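Hypothetical protein (Legionella pneumophila subsp. pneumophila, PDB 4G2A) is of unknown function but is a putative nutrient-binding protein that joins a DUF4424-type region to a C-terminal YARHG domain. Local coordinates at residues A[265-270]-A[284-289]; A[63-68]-A[122-127]. One frame throughout, in Å; residues are numbered along the deposited sequence.

Interaction 1 of 2, residues A[265-270]-A[284-289]; sequences ELRFLR and PDLQEY
The rings of F268 and Y289 lie flat against each other. Their planes are 1° apart and their centroids 3.8 Å apart, a face-to-face stack with a slight offset, so that CD1 of each ring lies over the centre of the other. Y289 reaches this place because its CG is anti to the backbone N (chi1 176°), which sends the ring out toward helix 263-275. L286 CD2 adds to the packing at the edge of the F268 ring, 4.0 Å from F268 CD1. This is the tight part of the contact. It joins helices 263-275 and 284-291 of the YARHG domain, whose short segments cross at -64° with axes 11.2 Å apart. Side chains make the main contacts across that spacing. The outer part is polar and lies toward solvent. There R267 grips D285 side-on in a salt bridge, with NE to OD2 at 2.8 Å and NH2 to OD1 at 2.9 Å. Both carboxylate oxygens use their syn lone pairs, and guanidinium and carboxylate are nearly coplanar. The NE bond is almost straight. L286 also lies over one face of the guanidinium, with CD1 3.4 Å from R267 NH2.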
loop_
_atom_site.group_PDB
_atom_site.type_symbol
_atom_site.label_atom_id
_atom_site.label_comp_id
_atom_site.label_asym_id
_atom_site.label_seq_id
_atom_site.Cartn_x
_atom_site.Cartn_y
_atom_site.Cartn_z
ATOM N N GLU A 265 -26.023 19.017 -10.302
ATOM C CA GLU A 265 -24.841 18.223 -10.670
ATOM C C GLU A 265 -23.677 19.110 -11.099
ATOM O O GLU A 265 -22.548 18.875 -10.655
ATOM C CB GLU A 265 -25.170 17.240 -11.792
ATOM C CG GLU A 265 -25.863 15.973 -11.338
ATOM C CD GLU A 265 -26.581 15.188 -12.424
ATOM O OE1 GLU A 265 -26.571 15.624 -13.601
ATOM O OE2 GLU A 265 -27.183 14.144 -12.084
ATOM N N LEU A 266 -23.948 20.146 -11.928
ATOM C CA LEU A 266 -22.923 21.082 -12.369
ATOM C C LEU A 266 -22.402 21.942 -11.202
ATOM O O LEU A 266 -21.207 22.249 -11.167
ATOM C CB LEU A 266 -23.401 21.968 -13.526
ATOM C CG LEU A 266 -22.294 22.817 -14.200
ATOM C CD1 LEU A 266 -21.302 21.949 -14.961
ATOM C CD2 LEU A 266 -22.871 23.868 -15.109
ATOM N N ARG A 267 -23.276 22.315 -10.255
ATOM C CA ARG A 267 -22.873 23.117 -9.095
ATOM C C ARG A 267 -21.959 22.270 -8.189
ATOM O O ARG A 267 -20.901 22.752 -7.800
ATOM C CB ARG A 267 -24.103 23.662 -8.338
ATOM C CG ARG A 267 -23.809 24.264 -6.969
ATOM C CD ARG A 267 -24.951 25.148 -6.524
ATOM N NE ARG A 267 -24.838 25.596 -5.134
ATOM C CZ ARG A 267 -24.035 26.570 -4.716
ATOM N NH1 ARG A 267 -23.215 27.175 -5.567
ATOM N NH2 ARG A 267 -24.026 26.928 -3.439
ATOM N N PHE A 268 -22.328 21.002 -7.927
ATOM C CA PHE A 268 -21.523 20.066 -7.123
ATOM C C PHE A 268 -20.204 19.717 -7.825
ATOM O O PHE A 268 -19.184 19.677 -7.144
ATOM C CB PHE A 268 -22.304 18.784 -6.771
ATOM C CG PHE A 268 -23.499 18.982 -5.860
ATOM C CD1 PHE A 268 -23.466 19.920 -4.824
ATOM C CD2 PHE A 268 -24.638 18.196 -5.999
ATOM C CE1 PHE A 268 -24.560 20.083 -3.966
ATOM C CE2 PHE A 268 -25.728 18.347 -5.128
ATOM C CZ PHE A 268 -25.683 19.294 -4.123
ATOM N N LEU A 269 -20.208 19.534 -9.171
ATOM C CA LEU A 269 -18.992 19.229 -9.935
ATOM C C LEU A 269 -17.970 20.350 -9.831
ATOM O O LEU A 269 -16.784 20.068 -9.614
ATOM C CB LEU A 269 -19.291 18.940 -11.426
ATOM C CG LEU A 269 -18.064 18.806 -12.355
ATOM C CD1 LEU A 269 -17.192 17.595 -11.979
ATOM C CD2 LEU A 269 -18.471 18.725 -13.785
ATOM N N ARG A 270 -18.422 21.608 -10.016
ATOM C CA ARG A 270 -17.584 22.799 -9.953
ATOM C C ARG A 270 -16.940 22.956 -8.584
ATOM O O ARG A 270 -15.756 23.279 -8.496
ATOM C CB ARG A 270 -18.426 24.058 -10.265
ATOM C CG ARG A 270 -17.703 25.390 -9.998
ATOM C CD ARG A 270 -18.623 26.603 -9.971
ATOM N NE ARG A 270 -19.391 26.768 -11.206
ATOM C CZ ARG A 270 -18.905 27.232 -12.358
ATOM N NH1 ARG A 270 -17.617 27.570 -12.460
ATOM N NH2 ARG A 270 -19.693 27.344 -13.419
ATOM N N PRO A 284 -25.229 26.509 2.654
ATOM C CA PRO A 284 -25.743 25.293 3.319
ATOM C C PRO A 284 -25.794 24.056 2.433
ATOM O O PRO A 284 -25.341 23.001 2.873
ATOM C CB PRO A 284 -27.149 25.697 3.761
ATOM C CG PRO A 284 -27.107 27.176 3.867
ATOM C CD PRO A 284 -26.154 27.650 2.826
ATOM N N ASP A 285 -26.298 24.186 1.187
ATOM C CA ASP A 285 -26.390 23.064 0.246
ATOM C C ASP A 285 -25.019 22.408 0.004
ATOM O O ASP A 285 -24.958 21.182 -0.044
ATOM C CB ASP A 285 -27.035 23.493 -1.093
ATOM C CG ASP A 285 -26.244 24.424 -2.012
ATOM O OD1 ASP A 285 -25.435 25.233 -1.495
ATOM O OD2 ASP A 285 -26.485 24.391 -3.242
ATOM N N LEU A 286 -23.932 23.218 -0.107
ATOM C CA LEU A 286 -22.569 22.738 -0.343
ATOM C C LEU A 286 -21.951 22.191 0.928
ATOM O O LEU A 286 -21.301 21.147 0.877
ATOM C CB LEU A 286 -21.666 23.843 -0.924
ATOM C CG LEU A 286 -22.001 24.362 -2.307
ATOM C CD1 LEU A 286 -21.082 25.492 -2.669
ATOM C CD2 LEU A 286 -21.910 23.268 -3.356
ATOM N N GLN A 287 -22.141 22.915 2.061
ATOM C CA GLN A 287 -21.672 22.595 3.419
ATOM C C GLN A 287 -22.068 21.172 3.780
ATOM O O GLN A 287 -21.201 20.355 4.091
ATOM C CB GLN A 287 -22.325 23.583 4.392
ATOM C CG GLN A 287 -21.483 24.083 5.548
ATOM C CD GLN A 287 -22.153 25.311 6.147
ATOM O OE1 GLN A 287 -23.314 25.274 6.584
ATOM N NE2 GLN A 287 -21.461 26.443 6.144
ATOM N N GLU A 288 -23.387 20.876 3.658
ATOM C CA GLU A 288 -24.034 19.598 3.931
ATOM C C GLU A 288 -23.584 18.489 2.966
ATOM O O GLU A 288 -23.430 17.343 3.411
ATOM C CB GLU A 288 -25.560 19.743 3.866
ATOM C CG GLU A 288 -26.276 18.734 4.751
ATOM C CD GLU A 288 -27.647 18.284 4.281
ATOM O OE1 GLU A 288 -28.474 19.152 3.917
ATOM O OE2 GLU A 288 -27.910 17.060 4.325
ATOM N N TYR A 289 -23.420 18.818 1.655
ATOM C CA TYR A 289 -23.003 17.881 0.606
ATOM C C TYR A 289 -21.579 17.346 0.835
ATOM O O TYR A 289 -21.374 16.136 0.787
ATOM C CB TYR A 289 -23.110 18.540 -0.773
ATOM C CG TYR A 289 -22.619 17.698 -1.934
ATOM C CD1 TYR A 289 -23.451 16.764 -2.540
ATOM C CD2 TYR A 289 -21.366 17.919 -2.502
ATOM C CE1 TYR A 289 -23.013 16.003 -3.622
ATOM C CE2 TYR A 289 -20.925 17.177 -3.597
ATOM C CZ TYR A 289 -21.761 16.235 -4.166
ATOM O OH TYR A 289 -21.346 15.516 -5.256
#

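Interaction 2 of 2, residues A[63-68]-A[122-127]. With SO4 (sulfate ion), chain B.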
loop_
_atom_site.group_PDB
_atom_site.type_symbol
_atom_site.label_atom_id
_atom_site.label_comp_id
_atom_site.label_asym_id
_atom_site.label_seq_id
_atom_site.Cartn_x
_atom_site.Cartn_y
_atom_site.Cartn_z
ATOM N N SER A 63 20.456 -19.885 7.051
ATOM C CA SER A 63 20.546 -18.585 6.432
ATOM C C SER A 63 19.112 -18.172 6.027
ATOM O O SER A 63 18.368 -18.961 5.428
ATOM C CB SER A 63 21.505 -18.632 5.242
ATOM O OG SER A 63 21.817 -17.334 4.763
HETATM N N MSE A 64 18.694 -16.990 6.461
HETATM C CA MSE A 64 17.382 -16.435 6.148
HETATM C C MSE A 64 17.558 -15.322 5.166
HETATM O O MSE A 64 18.576 -14.632 5.213
HETATM C CB MSE A 64 16.698 -15.899 7.399
HETATM C CG MSE A 64 16.088 -16.948 8.265
HETATM SE SE MSE A 64 14.837 -16.099 9.486
HETATM C CE MSE A 64 14.599 -17.628 10.680
ATOM N N ALA A 65 16.552 -15.105 4.304
ATOM C CA ALA A 65 16.607 -14.045 3.309
ATOM C C ALA A 65 15.330 -13.244 3.261
ATOM O O ALA A 65 14.235 -13.816 3.380
ATOM C CB ALA A 65 16.888 -14.635 1.940
ATOM N N PHE A 66 15.476 -11.906 3.076
ATOM C CA PHE A 66 14.368 -10.975 2.853
ATOM C C PHE A 66 14.394 -10.599 1.365
ATOM O O PHE A 66 15.252 -9.813 0.993
ATOM C CB PHE A 66 14.428 -9.722 3.756
ATOM C CG PHE A 66 13.483 -8.606 3.325
ATOM C CD1 PHE A 66 12.138 -8.630 3.683
ATOM C CD2 PHE A 66 13.944 -7.525 2.582
ATOM C CE1 PHE A 66 11.279 -7.583 3.321
ATOM C CE2 PHE A 66 13.077 -6.487 2.210
ATOM C CZ PHE A 66 11.754 -6.522 2.593
ATOM N N PRO A 67 13.502 -11.166 0.503
ATOM C CA PRO A 67 13.518 -10.807 -0.925
ATOM C C PRO A 67 12.859 -9.469 -1.186
ATOM O O PRO A 67 11.958 -9.065 -0.454
ATOM C CB PRO A 67 12.732 -11.936 -1.595
ATOM C CG PRO A 67 12.235 -12.808 -0.504
ATOM C CD PRO A 67 12.409 -12.108 0.793
ATOM N N PHE A 68 13.273 -8.783 -2.240
ATOM C CA PHE A 68 12.686 -7.470 -2.520
ATOM C C PHE A 68 12.702 -7.123 -4.021
ATOM O O PHE A 68 13.586 -7.577 -4.757
ATOM C CB PHE A 68 13.435 -6.372 -1.714
ATOM C CG PHE A 68 14.938 -6.396 -1.853
ATOM C CD1 PHE A 68 15.564 -5.836 -2.968
ATOM C CD2 PHE A 68 15.731 -6.952 -0.867
ATOM C CE1 PHE A 68 16.956 -5.851 -3.091
ATOM C CE2 PHE A 68 17.127 -6.962 -0.990
ATOM C CZ PHE A 68 17.729 -6.426 -2.104
ATOM N N GLU A 122 14.698 -11.868 -7.411
ATOM C CA GLU A 122 16.055 -12.409 -7.581
ATOM C C GLU A 122 17.042 -11.819 -6.565
ATOM O O GLU A 122 18.142 -12.356 -6.403
ATOM C CB GLU A 122 16.571 -12.156 -9.004
ATOM C CG GLU A 122 15.951 -13.061 -10.059
ATOM C CD GLU A 122 14.672 -12.586 -10.734
ATOM O OE1 GLU A 122 14.252 -11.428 -10.496
ATOM O OE2 GLU A 122 14.103 -13.370 -11.529
ATOM N N ASP A 123 16.657 -10.717 -5.898
ATOM C CA ASP A 123 17.496 -10.020 -4.922
ATOM C C ASP A 123 16.939 -10.152 -3.525
ATOM O O ASP A 123 15.732 -10.124 -3.350
ATOM C CB ASP A 123 17.628 -8.536 -5.298
ATOM C CG ASP A 123 18.045 -8.312 -6.738
ATOM O OD1 ASP A 123 19.260 -8.361 -7.017
ATOM O OD2 ASP A 123 17.155 -8.113 -7.587
ATOM N N ALA A 124 17.821 -10.323 -2.524
ATOM C CA ALA A 124 17.434 -10.474 -1.115
ATOM C C ALA A 124 18.549 -10.007 -0.184
ATOM O O ALA A 124 19.692 -9.900 -0.615
ATOM C CB ALA A 124 17.095 -11.934 -0.815
ATOM N N TYR A 125 18.198 -9.699 1.083
ATOM C CA TYR A 125 19.120 -9.404 2.190
ATOM C C TYR A 125 19.225 -10.676 2.999
ATOM O O TYR A 125 18.198 -11.273 3.304
ATOM C CB TYR A 125 18.654 -8.224 3.059
ATOM C CG TYR A 125 18.606 -6.899 2.333
ATOM C CD1 TYR A 125 19.708 -6.426 1.622
ATOM C CD2 TYR A 125 17.474 -6.093 2.390
ATOM C CE1 TYR A 125 19.666 -5.202 0.951
ATOM C CE2 TYR A 125 17.423 -4.867 1.722
ATOM C CZ TYR A 125 18.523 -4.425 1.010
ATOM O OH TYR A 125 18.457 -3.238 0.320
ATOM N N PHE A 126 20.443 -11.134 3.287
ATOM C CA PHE A 126 20.682 -12.404 3.992
ATOM C C PHE A 126 21.271 -12.201 5.380
ATOM O O PHE A 126 22.043 -11.268 5.607
ATOM C CB PHE A 126 21.636 -13.297 3.172
ATOM C CG PHE A 126 21.113 -13.778 1.835
ATOM C CD1 PHE A 126 21.196 -12.968 0.703
ATOM C CD2 PHE A 126 20.603 -15.063 1.690
ATOM C CE1 PHE A 126 20.707 -13.406 -0.530
ATOM C CE2 PHE A 126 20.142 -15.516 0.446
ATOM C CZ PHE A 126 20.200 -14.683 -0.658
ATOM N N TRP A 127 20.940 -13.111 6.302
ATOM C CA TRP A 127 21.461 -13.117 7.668
ATOM C C TRP A 127 21.440 -14.556 8.225
ATOM O O TRP A 127 20.639 -15.386 7.780
ATOM C CB TRP A 127 20.675 -12.134 8.575
ATOM C CG TRP A 127 19.231 -12.495 8.801
ATOM C CD1 TRP A 127 18.720 -13.200 9.852
ATOM C CD2 TRP A 127 18.108 -12.103 8.002
ATOM N NE1 TRP A 127 17.362 -13.344 9.711
ATOM C CE2 TRP A 127 16.953 -12.653 8.603
ATOM C CE3 TRP A 127 17.964 -11.352 6.821
ATOM C CZ2 TRP A 127 15.670 -12.490 8.056
ATOM C CZ3 TRP A 127 16.698 -11.201 6.280
ATOM C CH2 TRP A 127 15.568 -11.768 6.898
HETATM S S SO4 B . 21.414 -22.661 4.863
HETATM O O1 SO4 B . 21.981 -22.180 3.601
HETATM O O2 SO4 B . 20.952 -24.044 4.725
HETATM O O3 SO4 B . 22.432 -22.597 5.917
HETATM O O4 SO4 B . 20.286 -21.818 5.218
HETATM O O HOH W 1 14.368 -8.648 -7.154
#
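The indole of W127 lies with one face against M64. CB of M64 sits over the five-membered ring, 3.8 Å from its centroid, a CH-pi contact. The selenium of this selenomethionine stands obliquely to the same ring, a Met-aromatic contact. CB of F66 is at the indole edge, 3.7 Å from W127 CZ3. The Y125 ring has F68 CE2 over its centre, 3.4 Å from Y125 CE2, but the two rings are inclined at 37°. The F68 ring has Y125 OH over one face and the backbone O of D123 over the opposite one. F68 turns over the neighbouring strand because its CG lies between the backbone N and the carbonyl carbon (chi1 51°). The backbones form an antiparallel ladder between strands 60-68 and 123-131 in the beta-rich part of the protein. Both are interior: 60-68 also pairs antiparallel with 10-15, and 123-131 with 102-110. Residues 63-68 belong to the DUF4424 region. M64 with W127 and F66 with Y125 are hydrogen-bonded pairs, each with two N-H...O bonds. M64 N to W127 O is 2.8 Å. A65 with F126 and P67 with A124 are non-hydrogen-bonded pairs. Their side chains lie on the opposite sheet face from the aromatic group, and there A65 CB sits over the F126 ring, 4.0 Å from its centroid. The aromatic face is buried further by F95 and H141. The contact leaves W127 NE1 buried without a partner. At one end S63 N donates to sulfate O4 at 2.7 Å. At the other, a water links F68 O, E122 N and D123 OD2.

Interactions 1 and 2 belong to different parts of one chain. Their centres are 52 Å apart, their nearest atoms about 40 Å apart, and they lie on opposite sides of the chain's centre. Interaction 2 closes first along the sequence, bringing strands 60-68 and 123-131 together in the beta-rich part. Interaction 1 comes later, joining two helices of the C-terminal YARHG domain. Interaction 1 is a surface contact; interaction 2 is buried. Each has a sulfate nearby, probably from the crystallisation liquor: one about 3 Å from the L286 side chain, the other bonded to S63 and to S17. Neither sulfate establishes a functional site.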